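Local coordinates for SusD homolog (Bacteroides thetaiotaomicron VPI-5482, PDB 3FDH), which probably binds sugars at the outer membrane as a SusD/RagB-family lipoprotein that helps a partner transporter take up glycans, at residues Val19-Ile24 with Asp94-Gly99; Arg281-Pro286 with Pro300-Ala305; Leu338-Ala343 with Lys358-Ala363. One frame throughout, in Å; residues are numbered along the deposited sequence. Where two conformers were deposited one is given.

Contact 1 (Val19-Ile24 with Asp94-Gly99)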
loop_
_atom_site.group_PDB
_atom_site.type_symbol
_atom_site.label_atom_id
_atom_site.label_comp_id
_atom_site.label_asym_id
_atom_site.label_seq_id
_atom_site.Cartn_x
_atom_site.Cartn_y
_atom_site.Cartn_z
ATOM N N VAL A 19 8.258 2.323 -29.318
ATOM C CA VAL A 19 9.296 1.460 -28.774
ATOM C C VAL A 19 8.728 0.091 -28.461
ATOM O O VAL A 19 7.509 -0.062 -28.291
ATOM C CB VAL A 19 10.037 2.087 -27.553
ATOM C CG1 VAL A 19 10.564 3.478 -27.908
ATOM C CG2 VAL A 19 9.173 2.150 -26.350
ATOM N N ALA A 20 9.610 -0.903 -28.420
ATOM C CA ALA A 20 9.216 -2.293 -28.116
ATOM C C ALA A 20 8.557 -2.370 -26.742
ATOM O O ALA A 20 8.998 -1.745 -25.775
ATOM C CB ALA A 20 10.417 -3.260 -28.208
ATOM N N SER A 21 7.487 -3.150 -26.676
ATOM C CA SER A 21 6.679 -3.242 -25.448
ATOM C C SER A 21 7.473 -3.547 -24.206
ATOM O O SER A 21 7.164 -3.054 -23.138
ATOM C CB SER A 21 5.573 -4.288 -25.576
ATOM O OG SER A 21 4.569 -3.856 -26.466
ATOM N N ARG A 22 8.500 -4.366 -24.342
ATOM C CA ARG A 22 9.298 -4.748 -23.175
ATOM C C ARG A 22 9.937 -3.536 -22.509
ATOM O O ARG A 22 9.992 -3.440 -21.283
ATOM C CB ARG A 22 10.337 -5.818 -23.514
ATOM C CG ARG A 22 11.403 -5.434 -24.505
ATOM C CD ARG A 22 12.146 -6.667 -24.922
ATOM N NE ARG A 22 13.267 -6.390 -25.805
ATOM C CZ ARG A 22 13.190 -6.317 -27.133
ATOM N NH1 ARG A 22 12.034 -6.487 -27.780
ATOM N NH2 ARG A 22 14.296 -6.068 -27.817
ATOM N N PHE A 23 10.368 -2.590 -23.321
ATOM C CA PHE A 23 11.011 -1.387 -22.786
ATOM C C PHE A 23 9.981 -0.499 -22.082
ATOM O O PHE A 23 10.259 0.185 -21.076
ATOM C CB PHE A 23 11.767 -0.642 -23.890
ATOM C CG PHE A 23 12.848 -1.481 -24.535
ATOM C CD1 PHE A 23 13.809 -2.093 -23.750
ATOM C CD2 PHE A 23 12.874 -1.696 -25.916
ATOM C CE1 PHE A 23 14.797 -2.886 -24.345
ATOM C CE2 PHE A 23 13.854 -2.464 -26.489
ATOM C CZ PHE A 23 14.804 -3.063 -25.712
ATOM N N ILE A 24 8.767 -0.534 -22.597
ATOM C CA ILE A 24 7.702 0.258 -21.990
ATOM C C ILE A 24 7.375 -0.385 -20.638
ATOM O O ILE A 24 7.166 0.297 -19.623
ATOM C CB ILE A 24 6.425 0.335 -22.863
ATOM C CG1 ILE A 24 6.737 0.885 -24.262
ATOM C CG2 ILE A 24 5.375 1.220 -22.176
ATOM C CD1 ILE A 24 5.566 0.794 -25.245
ATOM N N ASP A 94 -1.969 -2.955 -26.710
ATOM C CA ASP A 94 -2.281 -2.771 -28.128
ATOM C C ASP A 94 -1.144 -3.249 -29.013
ATOM O O ASP A 94 -1.357 -3.948 -29.994
ATOM C CB ASP A 94 -2.610 -1.325 -28.480
ATOM C CG ASP A 94 -3.995 -0.909 -28.002
ATOM O OD1 ASP A 94 -4.773 -1.778 -27.533
ATOM O OD2 ASP A 94 -4.297 0.298 -28.111
ATOM N N GLN A 95 0.069 -2.873 -28.649
ATOM C CA GLN A 95 1.233 -3.275 -29.461
ATOM C C GLN A 95 1.384 -4.787 -29.508
ATOM O O GLN A 95 1.872 -5.332 -30.493
ATOM C CB GLN A 95 2.528 -2.636 -28.969
ATOM C CG GLN A 95 2.597 -1.161 -29.290
ATOM C CD GLN A 95 3.921 -0.509 -28.917
ATOM O OE1 GLN A 95 4.876 -1.165 -28.506
ATOM N NE2 GLN A 95 3.966 0.788 -29.046
ATOM N N CYS A 96 0.880 -5.459 -28.471
ATOM C CA CYS A 96 1.067 -6.913 -28.337
ATOM C C CYS A 96 -0.065 -7.696 -28.952
ATOM O O CYS A 96 -0.037 -8.932 -29.003
ATOM C CB CYS A 96 1.249 -7.323 -26.889
ATOM S SG CYS A 96 2.825 -6.864 -26.259
ATOM N N GLY A 97 -1.039 -6.947 -29.444
ATOM C CA GLY A 97 -2.199 -7.528 -30.105
ATOM C C GLY A 97 -1.949 -7.816 -31.566
ATOM O O GLY A 97 -0.868 -7.541 -32.102
ATOM N N GLU A 98 -2.952 -8.409 -32.204
ATOM C CA GLU A 98 -2.865 -8.705 -33.637
ATOM C C GLU A 98 -2.813 -7.352 -34.323
ATOM O O GLU A 98 -3.581 -6.435 -34.004
ATOM C CB GLU A 98 -4.050 -9.541 -34.149
ATOM N N GLY A 99 -1.872 -7.224 -35.232
ATOM C CA GLY A 99 -1.707 -5.984 -35.964
ATOM C C GLY A 99 -0.694 -5.122 -35.263
ATOM O O GLY A 99 -0.161 -4.182 -35.834
#

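Contact 2 (Arg281-Pro286 with Pro300-Ala305)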
loop_
_atom_site.group_PDB
_atom_site.type_symbol
_atom_site.label_atom_id
_atom_site.label_comp_id
_atom_site.label_asym_id
_atom_site.label_seq_id
_atom_site.Cartn_x
_atom_site.Cartn_y
_atom_site.Cartn_z
ATOM N N ARG A 281 12.263 -2.038 18.914
ATOM C CA ARG A 281 13.240 -2.183 17.867
ATOM C C ARG A 281 13.131 -1.297 16.642
ATOM O O ARG A 281 14.137 -1.039 15.987
ATOM C CB ARG A 281 13.231 -3.662 17.480
ATOM C CG ARG A 281 14.250 -4.029 16.524
ATOM C CD ARG A 281 14.508 -5.505 16.529
ATOM N NE ARG A 281 15.422 -5.831 15.433
ATOM C CZ ARG A 281 16.735 -5.617 15.447
ATOM N NH1 ARG A 281 17.301 -5.071 16.498
ATOM N NH2 ARG A 281 17.466 -5.912 14.393
ATOM N N ALA A 282 11.931 -0.756 16.391
ATOM C CA ALA A 282 11.648 -0.014 15.169
ATOM C C ALA A 282 11.591 1.517 15.301
ATOM O O ALA A 282 11.048 2.206 14.453
ATOM C CB ALA A 282 10.337 -0.515 14.562
ATOM N N PHE A 283 12.160 2.021 16.365
ATOM C CA PHE A 283 12.180 3.470 16.658
ATOM C C PHE A 283 13.542 4.013 16.999
ATOM O O PHE A 283 14.306 3.408 17.733
ATOM C CB PHE A 283 11.196 3.818 17.793
ATOM C CG PHE A 283 9.771 3.527 17.458
ATOM C CD1 PHE A 283 9.077 4.339 16.585
ATOM C CD2 PHE A 283 9.113 2.467 18.029
ATOM C CE1 PHE A 283 7.763 4.066 16.257
ATOM C CE2 PHE A 283 7.792 2.195 17.711
ATOM C CZ PHE A 283 7.111 3.004 16.833
ATOM N N PHE A 284 13.822 5.184 16.431
ATOM C CA PHE A 284 15.035 5.933 16.646
ATOM C C PHE A 284 14.717 7.344 17.148
ATOM O O PHE A 284 13.762 8.006 16.742
ATOM C CB PHE A 284 15.915 6.092 15.391
ATOM C CG PHE A 284 16.256 4.805 14.673
ATOM C CD1 PHE A 284 16.417 3.609 15.352
ATOM C CD2 PHE A 284 16.513 4.838 13.297
ATOM C CE1 PHE A 284 16.768 2.442 14.668
ATOM C CE2 PHE A 284 16.870 3.690 12.608
ATOM C CZ PHE A 284 16.994 2.481 13.299
ATOM N N THR A 285 15.574 7.785 18.051
ATOM C CA THR A 285 15.445 9.123 18.612
ATOM C C THR A 285 15.838 10.186 17.593
ATOM O O THR A 285 16.362 9.890 16.506
ATOM C CB THR A 285 16.426 9.330 19.812
ATOM O OG1 THR A 285 17.782 9.304 19.323
ATOM C CG2 THR A 285 16.220 8.268 20.923
ATOM N N PRO A 286 15.563 11.448 17.934
ATOM C CA PRO A 286 16.137 12.526 17.151
ATOM C C PRO A 286 17.655 12.458 17.295
ATOM O O PRO A 286 18.183 11.717 18.130
ATOM C CB PRO A 286 15.606 13.799 17.830
ATOM C CG PRO A 286 14.570 13.373 18.791
ATOM C CD PRO A 286 14.735 11.923 19.060
ATOM N N PRO A 300 11.072 8.202 26.837
ATOM C CA PRO A 300 10.775 9.594 26.494
ATOM C C PRO A 300 11.779 10.217 25.553
ATOM O O PRO A 300 11.481 11.215 24.919
ATOM C CB PRO A 300 10.782 10.309 27.859
ATOM C CG PRO A 300 11.457 9.401 28.783
ATOM C CD PRO A 300 11.154 8.014 28.289
ATOM N N SER A 301 12.962 9.627 25.443
ATOM C CA SER A 301 13.981 10.193 24.537
ATOM C C SER A 301 13.634 10.005 23.072
ATOM O O SER A 301 14.269 10.590 22.196
ATOM C CB SER A 301 15.373 9.649 24.812
ATOM O OG SER A 301 15.497 8.274 24.557
ATOM N N LEU A 302 12.617 9.201 22.801
ATOM C CA LEU A 302 12.168 9.006 21.427
ATOM C C LEU A 302 11.522 10.260 20.886
ATOM O O LEU A 302 11.572 10.558 19.696
ATOM C CB LEU A 302 11.162 7.853 21.337
ATOM C CG LEU A 302 10.492 7.634 19.976
ATOM C CD1 LEU A 302 11.562 7.348 18.881
ATOM C CD2 LEU A 302 9.470 6.503 20.089
ATOM N N VAL A 303 10.910 11.001 21.795
ATOM C CA VAL A 303 10.163 12.199 21.428
ATOM C C VAL A 303 9.197 11.874 20.260
ATOM O O VAL A 303 9.299 12.425 19.146
ATOM C CB VAL A 303 11.094 13.396 21.086
ATOM C CG1 VAL A 303 10.266 14.707 20.965
ATOM C CG2 VAL A 303 12.205 13.552 22.134
ATOM N N PRO A 304 8.236 10.967 20.509
ATOM C CA PRO A 304 7.274 10.705 19.434
ATOM C C PRO A 304 6.385 11.903 19.184
ATOM O O PRO A 304 6.210 12.783 20.044
ATOM C CB PRO A 304 6.482 9.491 19.955
ATOM C CG PRO A 304 6.530 9.647 21.473
ATOM C CD PRO A 304 7.876 10.297 21.768
ATOM N N ALA A 305 5.862 11.940 17.974
ATOM C CA ALA A 305 4.994 13.016 17.522
ATOM C C ALA A 305 3.521 12.712 17.856
ATOM O O ALA A 305 3.041 11.573 17.642
ATOM C CB ALA A 305 5.190 13.266 16.013
#

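Contact 3 (Leu338-Ala343 with Lys358-Ala363)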
loop_
_atom_site.group_PDB
_atom_site.type_symbol
_atom_site.label_atom_id
_atom_site.label_comp_id
_atom_site.label_asym_id
_atom_site.label_seq_id
_atom_site.Cartn_x
_atom_site.Cartn_y
_atom_site.Cartn_z
ATOM N N LEU A 338 -1.384 -11.252 1.724
ATOM C CA LEU A 338 -2.200 -12.345 1.168
ATOM C C LEU A 338 -2.684 -13.272 2.291
ATOM O O LEU A 338 -3.798 -13.801 2.289
ATOM C CB LEU A 338 -1.401 -13.122 0.117
ATOM C CG LEU A 338 -2.168 -14.165 -0.673
ATOM C CD1 LEU A 338 -3.058 -13.501 -1.692
ATOM C CD2 LEU A 338 -1.151 -15.155 -1.316
HETATM N N MSE A 339 -1.842 -13.446 3.272
HETATM C CA MSE A 339 -2.194 -14.340 4.400
HETATM C C MSE A 339 -3.212 -13.697 5.312
HETATM O O MSE A 339 -4.005 -14.397 5.954
HETATM C CB MSE A 339 -0.954 -14.799 5.188
HETATM C CG MSE A 339 0.010 -15.695 4.369
HETATM SE SE MSE A 339 -0.823 -17.312 3.674
HETATM C CE MSE A 339 -1.373 -16.806 2.002
ATOM N N PHE A 340 -3.189 -12.367 5.346
ATOM C CA PHE A 340 -4.159 -11.584 6.120
ATOM C C PHE A 340 -5.505 -11.600 5.416
ATOM O O PHE A 340 -6.572 -11.533 6.043
ATOM C CB PHE A 340 -3.690 -10.156 6.387
ATOM C CG PHE A 340 -2.689 -10.036 7.503
ATOM C CD1 PHE A 340 -3.060 -10.313 8.827
ATOM C CD2 PHE A 340 -1.398 -9.616 7.254
ATOM C CE1 PHE A 340 -2.150 -10.228 9.869
ATOM C CE2 PHE A 340 -0.479 -9.539 8.298
ATOM C CZ PHE A 340 -0.878 -9.824 9.619
ATOM N N LEU A 341 -5.455 -11.715 4.098
ATOM C CA LEU A 341 -6.689 -11.817 3.322
ATOM C C LEU A 341 -7.300 -13.161 3.579
ATOM O O LEU A 341 -8.510 -13.323 3.754
ATOM C CB LEU A 341 -6.450 -11.588 1.830
ATOM C CG LEU A 341 -6.335 -10.137 1.376
ATOM C CD1 LEU A 341 -5.684 -9.991 -0.011
ATOM C CD2 LEU A 341 -7.724 -9.536 1.437
ATOM N N LYS A 342 -6.441 -14.154 3.600
ATOM C CA LYS A 342 -6.871 -15.551 3.839
ATOM C C LYS A 342 -7.511 -15.668 5.229
ATOM O O LYS A 342 -8.583 -16.229 5.417
ATOM C CB LYS A 342 -5.673 -16.464 3.798
ATOM C CG LYS A 342 -6.018 -17.973 3.916
ATOM C CD LYS A 342 -4.812 -18.857 3.712
ATOM C CE LYS A 342 -5.179 -20.305 3.938
ATOM N NZ LYS A 342 -4.055 -21.267 3.671
ATOM N N ALA A 343 -6.816 -15.110 6.199
ATOM C CA ALA A 343 -7.299 -15.067 7.595
ATOM C C ALA A 343 -8.622 -14.290 7.714
ATOM O O ALA A 343 -9.557 -14.724 8.403
ATOM C CB ALA A 343 -6.208 -14.464 8.532
ATOM N N LYS A 358 -1.199 -16.770 11.876
ATOM C CA LYS A 358 0.167 -16.898 12.386
ATOM C C LYS A 358 1.148 -16.693 11.247
ATOM O O LYS A 358 2.193 -16.050 11.378
ATOM C CB LYS A 358 0.423 -18.243 13.050
ATOM C CG LYS A 358 1.839 -18.364 13.597
ATOM C CD LYS A 358 2.050 -19.649 14.353
ATOM C CE LYS A 358 3.377 -19.633 15.106
ATOM N NZ LYS A 358 3.667 -20.873 15.909
ATOM N N GLU A 359 0.799 -17.262 10.120
ATOM C CA GLU A 359 1.655 -17.182 8.941
ATOM C C GLU A 359 1.808 -15.724 8.527
ATOM O O GLU A 359 2.912 -15.251 8.172
ATOM C CB GLU A 359 1.049 -18.008 7.805
ATOM C CG GLU A 359 1.874 -18.101 6.553
ATOM C CD GLU A 359 3.056 -19.041 6.673
ATOM O OE1 GLU A 359 3.198 -19.673 7.740
ATOM O OE2 GLU A 359 3.867 -19.113 5.720
ATOM N N ALA A 360 0.712 -14.981 8.664
ATOM C CA ALA A 360 0.665 -13.577 8.273
ATOM C C ALA A 360 1.468 -12.688 9.234
ATOM O O ALA A 360 2.255 -11.855 8.831
ATOM C CB ALA A 360 -0.811 -13.089 8.200
ATOM N N VAL A 361 1.285 -12.921 10.518
ATOM C CA VAL A 361 2.004 -12.171 11.567
ATOM C C VAL A 361 3.508 -12.435 11.487
ATOM O O VAL A 361 4.313 -11.498 11.550
ATOM C CB VAL A 361 1.516 -12.549 13.018
ATOM C CG1 VAL A 361 2.396 -11.933 14.084
ATOM C CG2 VAL A 361 0.062 -12.167 13.190
ATOM N N VAL A 362 3.890 -13.692 11.343
ATOM C CA VAL A 362 5.308 -14.033 11.269
ATOM C C VAL A 362 5.902 -13.381 10.005
ATOM O O VAL A 362 6.907 -12.697 10.087
ATOM C CB VAL A 362 5.565 -15.573 11.314
ATOM C CG1 VAL A 362 7.032 -15.928 11.019
ATOM C CG2 VAL A 362 5.141 -16.161 12.687
ATOM N N ALA A 363 5.270 -13.566 8.852
ATOM C CA ALA A 363 5.798 -12.956 7.618
ATOM C C ALA A 363 5.920 -11.439 7.784
ATOM O O ALA A 363 6.859 -10.822 7.319
ATOM C CB ALA A 363 4.905 -13.263 6.390
#

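Contact 1 (Val19-Ile24 with Asp94-Gly99)
Ser21 and Cys96 make the buried side of this contact, where the first turn of helix 21-37 faces the end of helix 76-95. Ser21 OG lies 3.5 Å from Cys96 SG, and the sulfur is also 3.8 Å from Ser21 CB. The hydroxyl, carried anti to the carbonyl carbon (chi1 -71°), reaches Gln95 as well, with Ser21 OG 3.5 Å from Gln95 CB. Its hydrogen bond is to Asp102, just beyond the second segment, so Ser21 is held from the same side as the end of helix 76-95. Thr108 touches Ser21 and Arg109 touches Cys96, both from helix 106-127.

The other side opens toward solvent at Val19, which is exposed and whose side chain points away. Gln95, the last residue of its helix, spans this side: it stretches beyond CG to the backbone ahead of helix 21-37, and its amide comes to rest near the carbonyl of Val19. Ile24 CD1 meets the same amide obliquely, and Ile24 also packs on Asn88, Ile91 and Ile92 of helix 76-95. With an alanine here, the arm of Gln95 is gone, and the Val19 carbonyl and Ile24 CD1 would probably be left facing a gap at the solvent edge.

Ala20 sits at the N-cap position, and its O accepts from Phe23 N at 2.9 Å. The chemistry is thus graded: a buried hydroxyl tied to a carboxylate beside a thiol, then a long polar arm, consistent with Ser21 giving the start of helix 21-37 a polar tie while Ile24 adds apolar packing.

Contact 2 (Arg281-Pro286 with Pro300-Ala305)
Leu302 and Phe283 meet obliquely, the leucine's two methyls spread against the start of the phenylalanine side chain. CD1 of Leu302 is 3.7 Å from Phe283 CB, while CD2 lies near CB and CG at the root of the ring. Although the first bond of the Leu302 side chain points away from strand 283-284, CG set anti to the backbone N (chi1 174°) brings the methyls back to it. There Leu302 CD1 also presses on the strand backbone, 3.1 Å from Phe284 O. Further out, the Phe283 ring meets Trp425 with the planes about 30° apart.

Thr285 faces the 3-10 turn 300-302 with its methyl, CG2 lying 3.3 Å from Ser301 O. With CG2 anti to the carbonyl carbon, OG1 is left to reach the Pro286 carbonyl, a 2.7 Å hydrogen bond from Thr285 OG1 to Pro286 O, with the donor tilted 21° from the carbonyl plane; Ser293 N bonds to that hydroxyl too. Pro286 then lays its CD against two carbonyl oxygens, 3.4 Å from Ser301 O and 3.5 Å from Leu302 O. Its ring crosses Val303 at about a right angle, with Pro286 CG 4.1 Å from Val303 CG2.

The closest touches are mostly carbon against carbon or carbonyl oxygen, the polar bonds running within segments or to neighbours such as Ser293. This implies that shape, rather than paired charges or shared hydrogen bonds, seats the 3-10 turn against Phe283-Pro286.

Contact 3 (Leu338-Ala343 with Lys358-Ala363)
A helical hairpin, helix 335-348 followed by helix 354-379, sets Phe340 and Met339 on either side of Ala360. The Ala360 methyl stands almost exactly over the centre of the Phe340 ring, CB 3.3 Å from the ring centroid and only 2° off its normal, a CH-pi contact. With CG beside the backbone N (chi1 -79°), the ring is swung toward the second helix, and its CZ reaches on to Val361, 4.4 Å from CG2.

The segments run nearly antiparallel, 155° between their directions, and their axes come within 8.1 Å. The small side chain of Ala360 permits that close approach, as in the tightly paired antiparallel helices of the TPR clan to which the family belongs. Packing is tight at the centre, where Met339 CB is 3.5 Å from Ala360 CB.

Met339, modelled as selenomethionine, then bends away and lies alongside Glu359, pointing the same way, with Met339 CG 3.7 Å from Glu359 CG. Only the aliphatic part of Glu359 serves here; its carboxylate takes a hydrogen bond with Tyr335 on the first helix. Gln419, Lys420 and Ala423 of helix 412-423 also pack on Phe340, while Val227 of helix 216-228 touches Met339.

The three contacts follow one another along the chain, each closing before the next opens, and all belong to one SusD-like fold. Contacts 1 and 2 sit on opposite sides of the chain's centre, their own centres 49 Å apart. Contact 3 is 37 Å between centres from contact 1 and 28 Å from contact 2. None touches another, but helix 354-379 spans from contact 3 to contact 2: it carries Lys358-Ala363, and farther along it meets Arg281, Ala282 and Phe284. Contact 1 joins two helices near the N-terminal end, so the three contacts tie together separate parts of one largely helical body.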